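Local coordinates for protein Cyclo(L-leucyl-L-leucyl) synthase (Staphylococcus haemolyticus, PDB 6EZ3) that makes cyclic dipeptides from aminoacyl-tRNAs without ATP, chiefly cyclo(L-leucyl-L-leucyl) from two leucyl-tRNAs, at residues Q15-K20 against E190-Y195; K21-G26 against S48-F53; R40-W45 against I221-K226. All coordinates share one frame; numbering follows the deposited sequence.

Contact 1. Residues Q15-K20 against E190-Y195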
loop_
_atom_site.group_PDB
_atom_site.type_symbol
_atom_site.label_atom_id
_atom_site.label_comp_id
_atom_site.label_asym_id
_atom_site.label_seq_id
_atom_site.Cartn_x
_atom_site.Cartn_y
_atom_site.Cartn_z
ATOM N N GLN A 15 13.319 9.879 11.593
ATOM C CA GLN A 15 13.212 9.799 13.056
ATOM C C GLN A 15 12.465 8.518 13.462
ATOM O O GLN A 15 12.952 7.797 14.337
ATOM C CB GLN A 15 12.480 11.019 13.643
ATOM C CG GLN A 15 13.203 12.353 13.512
ATOM C CD GLN A 15 12.327 13.540 13.865
ATOM O OE1 GLN A 15 11.155 13.410 14.270
ATOM N NE2 GLN A 15 12.884 14.737 13.713
ATOM N N ILE A 16 11.309 8.232 12.809
ATOM C CA ILE A 16 10.515 7.034 13.080
ATOM C C ILE A 16 11.364 5.795 12.748
ATOM O O ILE A 16 11.469 4.871 13.585
ATOM C CB ILE A 16 9.111 7.057 12.352
ATOM C CG1 ILE A 16 8.175 8.140 12.977
ATOM C CG2 ILE A 16 8.421 5.680 12.317
ATOM C CD1 ILE A 16 6.823 8.413 12.222
ATOM N N TYR A 17 12.005 5.813 11.542
ATOM C CA TYR A 17 12.855 4.728 11.048
ATOM C C TYR A 17 13.898 4.370 12.072
ATOM O O TYR A 17 13.981 3.186 12.424
ATOM C CB TYR A 17 13.502 5.096 9.714
ATOM C CG TYR A 17 14.393 4.024 9.124
ATOM C CD1 TYR A 17 15.771 4.122 9.201
ATOM C CD2 TYR A 17 13.857 2.945 8.431
ATOM C CE1 TYR A 17 16.600 3.155 8.633
ATOM C CE2 TYR A 17 14.675 1.963 7.867
ATOM C CZ TYR A 17 16.049 2.078 7.961
ATOM O OH TYR A 17 16.874 1.118 7.405
ATOM N N GLN A 18 14.650 5.405 12.593
ATOM C CA GLN A 18 15.683 5.275 13.619
ATOM C C GLN A 18 15.212 4.395 14.784
ATOM O O GLN A 18 15.943 3.475 15.159
ATOM C CB GLN A 18 16.110 6.657 14.130
ATOM C CG GLN A 18 17.230 6.597 15.172
ATOM C CD GLN A 18 17.771 7.943 15.563
ATOM O OE1 GLN A 18 17.020 8.840 15.961
ATOM N NE2 GLN A 18 19.088 8.096 15.482
ATOM N N ARG A 19 13.991 4.663 15.314
ATOM C CA ARG A 19 13.378 3.964 16.436
ATOM C C ARG A 19 13.137 2.430 16.203
ATOM O O ARG A 19 13.111 1.680 17.169
ATOM C CB ARG A 19 12.075 4.674 16.857
ATOM C CG ARG A 19 12.277 5.990 17.602
ATOM C CD ARG A 19 11.000 6.792 17.796
ATOM N NE ARG A 19 10.976 7.945 16.885
ATOM C CZ ARG A 19 9.974 8.818 16.785
ATOM N NH1 ARG A 19 10.044 9.821 15.915
ATOM N NH2 ARG A 19 8.899 8.699 17.553
ATOM N N LYS A 20 13.002 1.984 14.949
ATOM C CA LYS A 20 12.753 0.604 14.453
ATOM C C LYS A 20 11.585 -0.149 15.168
ATOM O O LYS A 20 11.640 -1.378 15.340
ATOM C CB LYS A 20 14.021 -0.235 14.414
ATOM C CG LYS A 20 15.077 0.419 13.545
ATOM C CD LYS A 20 15.362 -0.289 12.251
ATOM C CE LYS A 20 15.777 0.655 11.155
ATOM N NZ LYS A 20 16.778 1.669 11.594
ATOM N N GLU A 190 3.578 3.413 16.385
ATOM C CA GLU A 190 4.136 4.140 15.229
ATOM C C GLU A 190 4.539 3.074 14.214
ATOM O O GLU A 190 4.804 1.928 14.613
ATOM C CB GLU A 190 5.310 5.050 15.594
ATOM C CG GLU A 190 6.440 4.360 16.342
ATOM C CD GLU A 190 7.754 5.109 16.384
ATOM O OE1 GLU A 190 8.805 4.493 16.082
ATOM O OE2 GLU A 190 7.726 6.325 16.668
ATOM N N THR A 191 4.505 3.420 12.902
ATOM C CA THR A 191 4.768 2.490 11.796
ATOM C C THR A 191 5.214 3.249 10.553
ATOM O O THR A 191 4.997 4.455 10.471
ATOM C CB THR A 191 3.507 1.626 11.542
ATOM O OG1 THR A 191 3.729 0.653 10.516
ATOM C CG2 THR A 191 2.278 2.439 11.250
ATOM N N LEU A 192 5.884 2.554 9.606
ATOM C CA LEU A 192 6.318 3.124 8.317
ATOM C C LEU A 192 5.717 2.268 7.215
ATOM O O LEU A 192 5.786 1.041 7.310
ATOM C CB LEU A 192 7.856 3.065 8.117
ATOM C CG LEU A 192 8.810 3.790 9.071
ATOM C CD1 LEU A 192 10.208 3.326 8.847
ATOM C CD2 LEU A 192 8.752 5.297 8.896
ATOM N N MET A 193 5.183 2.885 6.161
ATOM C CA MET A 193 4.756 2.140 4.998
ATOM C C MET A 193 6.002 2.088 4.058
ATOM O O MET A 193 6.485 3.153 3.641
ATOM C CB MET A 193 3.591 2.840 4.350
ATOM C CG MET A 193 3.260 2.292 3.012
ATOM S SD MET A 193 2.413 0.706 3.097
ATOM C CE MET A 193 0.878 1.190 3.966
ATOM N N ALA A 194 6.582 0.867 3.802
ATOM C CA ALA A 194 7.781 0.657 2.972
ATOM C C ALA A 194 7.437 0.143 1.561
ATOM O O ALA A 194 6.759 -0.876 1.409
ATOM C CB ALA A 194 8.725 -0.303 3.661
ATOM N N TYR A 195 7.902 0.852 0.540
ATOM C CA TYR A 195 7.684 0.494 -0.852
ATOM C C TYR A 195 8.974 0.706 -1.684
ATOM O O TYR A 195 9.949 1.248 -1.154
ATOM C CB TYR A 195 6.516 1.304 -1.396
ATOM C CG TYR A 195 5.887 0.739 -2.648
ATOM C CD1 TYR A 195 5.903 1.455 -3.836
ATOM C CD2 TYR A 195 5.201 -0.472 -2.622
ATOM C CE1 TYR A 195 5.280 0.966 -4.984
ATOM C CE2 TYR A 195 4.589 -0.982 -3.763
ATOM C CZ TYR A 195 4.620 -0.252 -4.944
ATOM O OH TYR A 195 4.017 -0.725 -6.093
#

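Contact 2. Residues K21-G26 against S48-F53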
loop_
_atom_site.group_PDB
_atom_site.type_symbol
_atom_site.label_atom_id
_atom_site.label_comp_id
_atom_site.label_asym_id
_atom_site.label_seq_id
_atom_site.Cartn_x
_atom_site.Cartn_y
_atom_site.Cartn_z
ATOM N N LYS A 21 10.492 0.583 15.501
ATOM C CA LYS A 21 9.368 -0.057 16.191
ATOM C C LYS A 21 8.560 -1.007 15.309
ATOM O O LYS A 21 8.373 -2.154 15.702
ATOM C CB LYS A 21 8.455 0.963 16.866
ATOM C CG LYS A 21 9.035 1.567 18.146
ATOM C CD LYS A 21 7.960 2.299 18.949
ATOM C CE LYS A 21 8.431 3.608 19.551
ATOM N NZ LYS A 21 7.301 4.565 19.754
ATOM N N HIS A 22 8.095 -0.561 14.124
ATOM C CA HIS A 22 7.297 -1.372 13.211
ATOM C C HIS A 22 7.357 -0.862 11.758
ATOM O O HIS A 22 7.411 0.354 11.527
ATOM C CB HIS A 22 5.855 -1.392 13.710
ATOM C CG HIS A 22 4.911 -2.273 12.934
ATOM N ND1 HIS A 22 4.146 -1.782 11.876
ATOM C CD2 HIS A 22 4.593 -3.569 13.120
ATOM C CE1 HIS A 22 3.424 -2.802 11.449
ATOM N NE2 HIS A 22 3.648 -3.892 12.166
ATOM N N VAL A 23 7.294 -1.794 10.786
ATOM C CA VAL A 23 7.258 -1.503 9.351
ATOM C C VAL A 23 6.096 -2.277 8.688
ATOM O O VAL A 23 5.747 -3.381 9.134
ATOM C CB VAL A 23 8.632 -1.751 8.639
ATOM C CG1 VAL A 23 9.064 -3.232 8.629
ATOM C CG2 VAL A 23 8.623 -1.181 7.229
ATOM N N ILE A 24 5.491 -1.679 7.649
ATOM C CA ILE A 24 4.457 -2.282 6.833
ATOM C C ILE A 24 5.135 -2.506 5.523
ATOM O O ILE A 24 5.631 -1.558 4.911
ATOM C CB ILE A 24 3.164 -1.417 6.670
ATOM C CG1 ILE A 24 2.452 -1.172 8.036
ATOM C CG2 ILE A 24 2.179 -2.082 5.664
ATOM C CD1 ILE A 24 1.426 -0.123 8.020
ATOM N N LEU A 25 5.218 -3.765 5.100
ATOM C CA LEU A 25 5.790 -4.061 3.789
ATOM C C LEU A 25 4.612 -4.107 2.819
ATOM O O LEU A 25 3.701 -4.917 2.977
ATOM C CB LEU A 25 6.586 -5.379 3.746
ATOM C CG LEU A 25 7.618 -5.630 4.829
ATOM C CD1 LEU A 25 8.125 -7.030 4.737
ATOM C CD2 LEU A 25 8.783 -4.702 4.718
ATOM N N GLY A 26 4.593 -3.170 1.890
ATOM C CA GLY A 26 3.573 -3.118 0.866
ATOM C C GLY A 26 4.006 -3.984 -0.300
ATOM O O GLY A 26 5.021 -3.688 -0.959
ATOM N N SER A 48 14.875 -8.609 10.313
ATOM C CA SER A 48 16.207 -8.337 10.849
ATOM C C SER A 48 16.376 -6.976 11.470
ATOM O O SER A 48 17.075 -6.858 12.476
ATOM C CB SER A 48 17.260 -8.549 9.777
ATOM O OG SER A 48 17.181 -9.904 9.359
ATOM N N ASN A 49 15.768 -5.961 10.898
ATOM C CA ASN A 49 15.922 -4.597 11.358
ATOM C C ASN A 49 14.869 -4.079 12.369
ATOM O O ASN A 49 15.186 -3.189 13.171
ATOM C CB ASN A 49 15.965 -3.687 10.150
ATOM C CG ASN A 49 17.208 -3.846 9.344
ATOM O OD1 ASN A 49 17.319 -4.698 8.448
ATOM N ND2 ASN A 49 18.154 -2.982 9.643
ATOM N N PHE A 50 13.633 -4.591 12.320
ATOM C CA PHE A 50 12.541 -4.054 13.129
ATOM C C PHE A 50 12.058 -4.943 14.267
ATOM O O PHE A 50 12.237 -6.181 14.240
ATOM C CB PHE A 50 11.352 -3.667 12.226
ATOM C CG PHE A 50 11.629 -2.511 11.291
ATOM C CD1 PHE A 50 12.362 -2.699 10.121
ATOM C CD2 PHE A 50 11.139 -1.235 11.569
ATOM C CE1 PHE A 50 12.612 -1.631 9.256
ATOM C CE2 PHE A 50 11.385 -0.170 10.697
ATOM C CZ PHE A 50 12.106 -0.379 9.543
ATOM N N ASP A 51 11.394 -4.290 15.257
ATOM C CA ASP A 51 10.820 -4.966 16.407
ATOM C C ASP A 51 9.662 -5.822 15.924
ATOM O O ASP A 51 9.534 -6.974 16.341
ATOM C CB ASP A 51 10.358 -3.965 17.502
ATOM C CG ASP A 51 11.444 -3.132 18.186
ATOM O OD1 ASP A 51 12.645 -3.443 18.005
ATOM O OD2 ASP A 51 11.088 -2.180 18.910
ATOM N N ASP A 52 8.892 -5.292 14.963
ATOM C CA ASP A 52 7.731 -5.968 14.389
ATOM C C ASP A 52 7.449 -5.465 12.965
ATOM O O ASP A 52 7.821 -4.339 12.625
ATOM C CB ASP A 52 6.526 -5.644 15.272
ATOM C CG ASP A 52 5.479 -6.716 15.352
ATOM O OD1 ASP A 52 4.512 -6.541 16.134
ATOM O OD2 ASP A 52 5.622 -7.737 14.648
ATOM N N PHE A 53 6.752 -6.265 12.148
ATOM C CA PHE A 53 6.325 -5.877 10.802
ATOM C C PHE A 53 4.986 -6.497 10.486
ATOM O O PHE A 53 4.562 -7.458 11.128
ATOM C CB PHE A 53 7.348 -6.274 9.728
ATOM C CG PHE A 53 7.540 -7.767 9.558
ATOM C CD1 PHE A 53 6.858 -8.462 8.568
ATOM C CD2 PHE A 53 8.396 -8.475 10.397
ATOM C CE1 PHE A 53 6.992 -9.839 8.446
ATOM C CE2 PHE A 53 8.535 -9.854 10.268
ATOM C CZ PHE A 53 7.850 -10.521 9.274
#

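Contact 3. Residues R40-W45 against I221-K226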
loop_
_atom_site.group_PDB
_atom_site.type_symbol
_atom_site.label_atom_id
_atom_site.label_comp_id
_atom_site.label_asym_id
_atom_site.label_seq_id
_atom_site.Cartn_x
_atom_site.Cartn_y
_atom_site.Cartn_z
ATOM N N ARG A 40 10.633 -12.294 -0.371
ATOM C CA ARG A 40 11.425 -12.941 0.661
ATOM C C ARG A 40 12.464 -11.978 1.231
ATOM O O ARG A 40 12.543 -11.810 2.451
ATOM C CB ARG A 40 12.048 -14.215 0.104
ATOM C CG ARG A 40 10.944 -15.172 -0.334
ATOM C CD ARG A 40 11.333 -16.624 -0.498
ATOM N NE ARG A 40 10.210 -17.375 -1.056
ATOM C CZ ARG A 40 9.409 -18.177 -0.365
ATOM N NH1 ARG A 40 8.416 -18.819 -0.975
ATOM N NH2 ARG A 40 9.610 -18.370 0.937
ATOM N N LYS A 41 13.213 -11.312 0.330
ATOM C CA LYS A 41 14.234 -10.318 0.636
ATOM C C LYS A 41 13.683 -9.285 1.605
ATOM O O LYS A 41 14.277 -9.077 2.658
ATOM C CB LYS A 41 14.692 -9.585 -0.660
ATOM C CG LYS A 41 16.085 -9.960 -1.152
ATOM C CD LYS A 41 16.790 -8.800 -1.856
ATOM C CE LYS A 41 18.031 -9.243 -2.588
ATOM N NZ LYS A 41 17.722 -9.988 -3.840
ATOM N N ILE A 42 12.551 -8.641 1.256
ATOM C CA ILE A 42 11.937 -7.579 2.062
ATOM C C ILE A 42 11.477 -8.090 3.422
ATOM O O ILE A 42 11.552 -7.346 4.383
ATOM C CB ILE A 42 10.813 -6.786 1.313
ATOM C CG1 ILE A 42 9.734 -7.708 0.731
ATOM C CG2 ILE A 42 11.422 -5.856 0.239
ATOM C CD1 ILE A 42 8.587 -7.051 0.122
ATOM N N ILE A 43 11.016 -9.353 3.509
ATOM C CA ILE A 43 10.588 -9.942 4.776
ATOM C C ILE A 43 11.817 -10.166 5.657
ATOM O O ILE A 43 11.841 -9.717 6.811
ATOM C CB ILE A 43 9.720 -11.202 4.600
ATOM C CG1 ILE A 43 8.409 -10.841 3.863
ATOM C CG2 ILE A 43 9.468 -11.864 5.967
ATOM C CD1 ILE A 43 7.202 -11.864 4.025
ATOM N N GLN A 44 12.856 -10.794 5.096
ATOM C CA GLN A 44 14.088 -11.017 5.834
ATOM C C GLN A 44 14.656 -9.707 6.362
ATOM O O GLN A 44 15.079 -9.668 7.510
ATOM C CB GLN A 44 15.114 -11.784 4.985
ATOM C CG GLN A 44 14.889 -13.313 4.936
ATOM C CD GLN A 44 14.874 -14.024 6.279
ATOM O OE1 GLN A 44 15.537 -13.615 7.258
ATOM N NE2 GLN A 44 14.104 -15.113 6.352
ATOM N N TRP A 45 14.582 -8.623 5.547
ATOM C CA TRP A 45 15.009 -7.251 5.867
ATOM C C TRP A 45 14.163 -6.650 6.995
ATOM O O TRP A 45 14.719 -6.107 7.947
ATOM C CB TRP A 45 14.941 -6.340 4.618
ATOM C CG TRP A 45 15.279 -4.897 4.894
ATOM C CD1 TRP A 45 16.524 -4.354 4.989
ATOM C CD2 TRP A 45 14.353 -3.830 5.154
ATOM N NE1 TRP A 45 16.434 -3.014 5.293
ATOM C CE2 TRP A 45 15.113 -2.668 5.407
ATOM C CE3 TRP A 45 12.949 -3.748 5.220
ATOM C CZ2 TRP A 45 14.521 -1.436 5.711
ATOM C CZ3 TRP A 45 12.361 -2.529 5.540
ATOM C CH2 TRP A 45 13.146 -1.390 5.771
ATOM N N ILE A 221 8.831 5.130 3.544
ATOM C CA ILE A 221 10.225 4.894 3.145
ATOM C C ILE A 221 10.309 4.201 1.780
ATOM O O ILE A 221 9.420 3.415 1.423
ATOM C CB ILE A 221 11.075 4.181 4.237
ATOM C CG1 ILE A 221 10.615 2.723 4.485
ATOM C CG2 ILE A 221 11.109 4.996 5.529
ATOM C CD1 ILE A 221 11.548 1.824 5.384
ATOM N N ILE A 222 11.370 4.515 1.015
ATOM C CA ILE A 222 11.641 3.925 -0.306
ATOM C C ILE A 222 12.835 2.975 -0.237
ATOM O O ILE A 222 13.959 3.408 0.074
ATOM C CB ILE A 222 11.789 4.983 -1.433
ATOM C CG1 ILE A 222 10.558 5.895 -1.492
ATOM C CG2 ILE A 222 11.997 4.303 -2.773
ATOM C CD1 ILE A 222 10.842 7.249 -1.206
ATOM N N LEU A 223 12.581 1.685 -0.546
ATOM C CA LEU A 223 13.593 0.618 -0.519
ATOM C C LEU A 223 14.198 0.319 -1.890
ATOM O O LEU A 223 13.505 -0.219 -2.771
ATOM C CB LEU A 223 13.000 -0.702 0.029
ATOM C CG LEU A 223 12.446 -0.737 1.410
ATOM C CD1 LEU A 223 11.933 -2.104 1.709
ATOM C CD2 LEU A 223 13.468 -0.290 2.416
ATOM N N THR A 224 15.509 0.550 -2.035
ATOM C CA THR A 224 16.199 0.199 -3.282
ATOM C C THR A 224 17.299 -0.859 -3.003
ATOM O O THR A 224 18.064 -0.723 -2.047
ATOM C CB THR A 224 16.632 1.442 -4.018
ATOM O OG1 THR A 224 17.010 2.432 -3.053
ATOM C CG2 THR A 224 15.488 1.998 -4.861
ATOM N N GLU A 225 17.286 -1.964 -3.779
ATOM C CA GLU A 225 18.201 -3.093 -3.607
ATOM C C GLU A 225 19.650 -2.668 -3.768
ATOM O O GLU A 225 19.974 -1.889 -4.674
ATOM C CB GLU A 225 17.859 -4.251 -4.569
ATOM C CG GLU A 225 16.518 -4.930 -4.309
ATOM C CD GLU A 225 16.174 -6.129 -5.184
ATOM O OE1 GLU A 225 15.254 -6.010 -6.030
ATOM O OE2 GLU A 225 16.800 -7.201 -4.994
ATOM N N LYS A 226 20.499 -3.114 -2.831
ATOM C CA LYS A 226 21.929 -2.831 -2.847
ATOM C C LYS A 226 22.677 -3.981 -3.544
ATOM O O LYS A 226 22.195 -4.545 -4.537
ATOM C CB LYS A 226 22.457 -2.632 -1.425
ATOM C CG LYS A 226 22.128 -1.277 -0.854
ATOM C CD LYS A 226 23.232 -0.805 0.066
ATOM C CE LYS A 226 23.009 0.615 0.525
ATOM N NZ LYS A 226 24.242 1.213 1.108
#

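Contact 1. Residues Q15-K20 against E190-Y195
Arg19 NH2 meets Glu190 OE2 at 2.8 Å in a salt bridge between the last turn of helix 11-19 and the residue just before strand 191-195. The carboxylate oxygen lies over one face of the guanidinium, and the two planes are 54° apart. This is therefore not a flat, two-pronged pairing. The arginine chain is bent at chi3 (-106°), which folds its end back along its own helix. There Arg19 NE donates to Gln15 O at 3.2 Å, reaching it from above the carbonyl plane. The guanidinium is thus tied to its own helix as well as to the strand side. Glu190 starts with CG between the backbone N and the carbonyl carbon and then runs out extended toward the helix. Glu190 OE1 rests beside Arg19 CB at 3.4 Å. Lys21 NZ makes a long, weak ion pair with Glu190 OE2.

The rest is apolar. Leu192 sends its two methyls to different residues. Leu192 CD2 packs on Ile16 CG2 at 3.5 Å, and the two side chains overlap side by side, pointing opposite ways. Leu192 CD1 comes to the edge of the Tyr17 ring, near its plane, 3.7 Å from Tyr17 CD2. One face of the same ring carries Lys20 CE, offset toward the rim, and Phe8 meets it edge-to-face. Lys20 N bonds to Tyr17 O at 3.0 Å, and Lys20 leaves the helix with positive phi.

The segments 15-19 and 191-195 run at 104° to each other. Helix 11-19 thus lies across the start of strand 191-195, away from the annotated sites. Glu190 is buried while Arg19 is exposed, so the pairing probably offsets the cost of placing a carboxylate in a buried position next to Ile16.

Contact 2. Residues K21-G26 against S48-F53
Val23 N donates to Asp52 O at 3.2 Å, a backbone bond between parallel strands 22-26 and 52-57. A second bond, Asp52 N to Lys21 O, is weak. Val23 and Phe53 form a parallel bridge, with CA atoms 4.7 Å apart and both side chains on one face of the sheet.

The apolar contacts are on that side. Phe50 lays its ring flat against Val23. Val23 CB stands 3.7 Å from the Phe50 ring centroid, only 8° off the normal, a CH-pi contact. Val23 CG1 sits between the backbone N and the carbonyl carbon (chi1 66°), where it meets both Phe50 CD1 and Phe53 CB, each at 3.7 Å. Leu25 CD1 touches Phe53 CD1 more loosely, at 4.3 Å.

His22 and Asp52 point to the other face. Asp52 CB is at the edge of the His22 ring, in its plane, 3.6 Å from His22 CD2. The ring is held at both nitrogens, ND1 by Thr191 OG1 and NE2 by Ser54 OG, which should fix its rotation. Asp52 OD2 makes a salt bridge to Arg105.

The two strands and helix 36-49 form a beta-alpha-beta crossover, with Phe50 just past the end of the helix. Ala46 of that helix packs on Val23, Leu25 and Phe53. On the opposite face Ile186 of helix 183-186 touches His22 and Ile24, and strand 191-195 pairs with the other edge of strand 22-26.

Contact 3. Residues R40-W45 against I221-K226
This is a helix-on-sheet contact, mostly apolar, with one ion pair. Helix 36-49 lies over a face of the central sheet, and segment 40-45 crosses segment 221-225 at 117°, the axes 11.2 Å apart at closest. Long side chains bridge that distance.

Trp45 does most of this. Its CG is anti to the backbone N (chi1 176°), and the indole reaches from the helix toward the strand. Leu223 CD2 comes over one face of the six-membered ring of Trp45, 3.8 Å from its centroid, in a CH-pi contact. Ile221 CD1 arrives at the ring edge, near its plane, 3.6 Å from Trp45 CH2. Leu223 CD1 reaches on to Ile42 CG2 at 4.1 Å. Phe4 and Phe50 also meet the indole, Phe50 edge-to-face.

Nearer the end of the strand, Lys41 NZ pairs with Glu225 OE2 at 3.2 Å. The bond runs nearly along the carboxylate C-O axis, and the two side chains cross at about a right angle. Glu225 OE1 has its own salt bridge to Lys33, so the carboxylate joins two lysines. Lys41 and Glu225 are both partly exposed, whereas Trp45 and Leu223 are buried.

Leu223 is about 7 Å from Tyr195, a probable substrate-binding residue, measured between side chains. A helix packed through an apolar layer against a mainly parallel sheet is characteristic of the Rossmann-like fold of cyclodipeptide synthases.

How the contacts relate
From the N terminus, helix 11-19 runs into strand 22-26, so contacts 1 and 2 begin side by side. Contact 2 closes a short loop around helix 36-49 and is nested in the long loop closed by contact 1. Contact 3 starts on that same helix and ends at the last strand, so it crosses both. Strands 218-225, 191-195, 22-26 and 52-57 are successive neighbours in one sheet. Backbone bonds link the contacts: Leu192 O to Ile24 N, and Tyr195 O to Leu223 N. Leu25 of contact 2 packs against Ile42 and Ile43 of contact 3. Together the three contacts tie two early helices to strands from both ends of the chain.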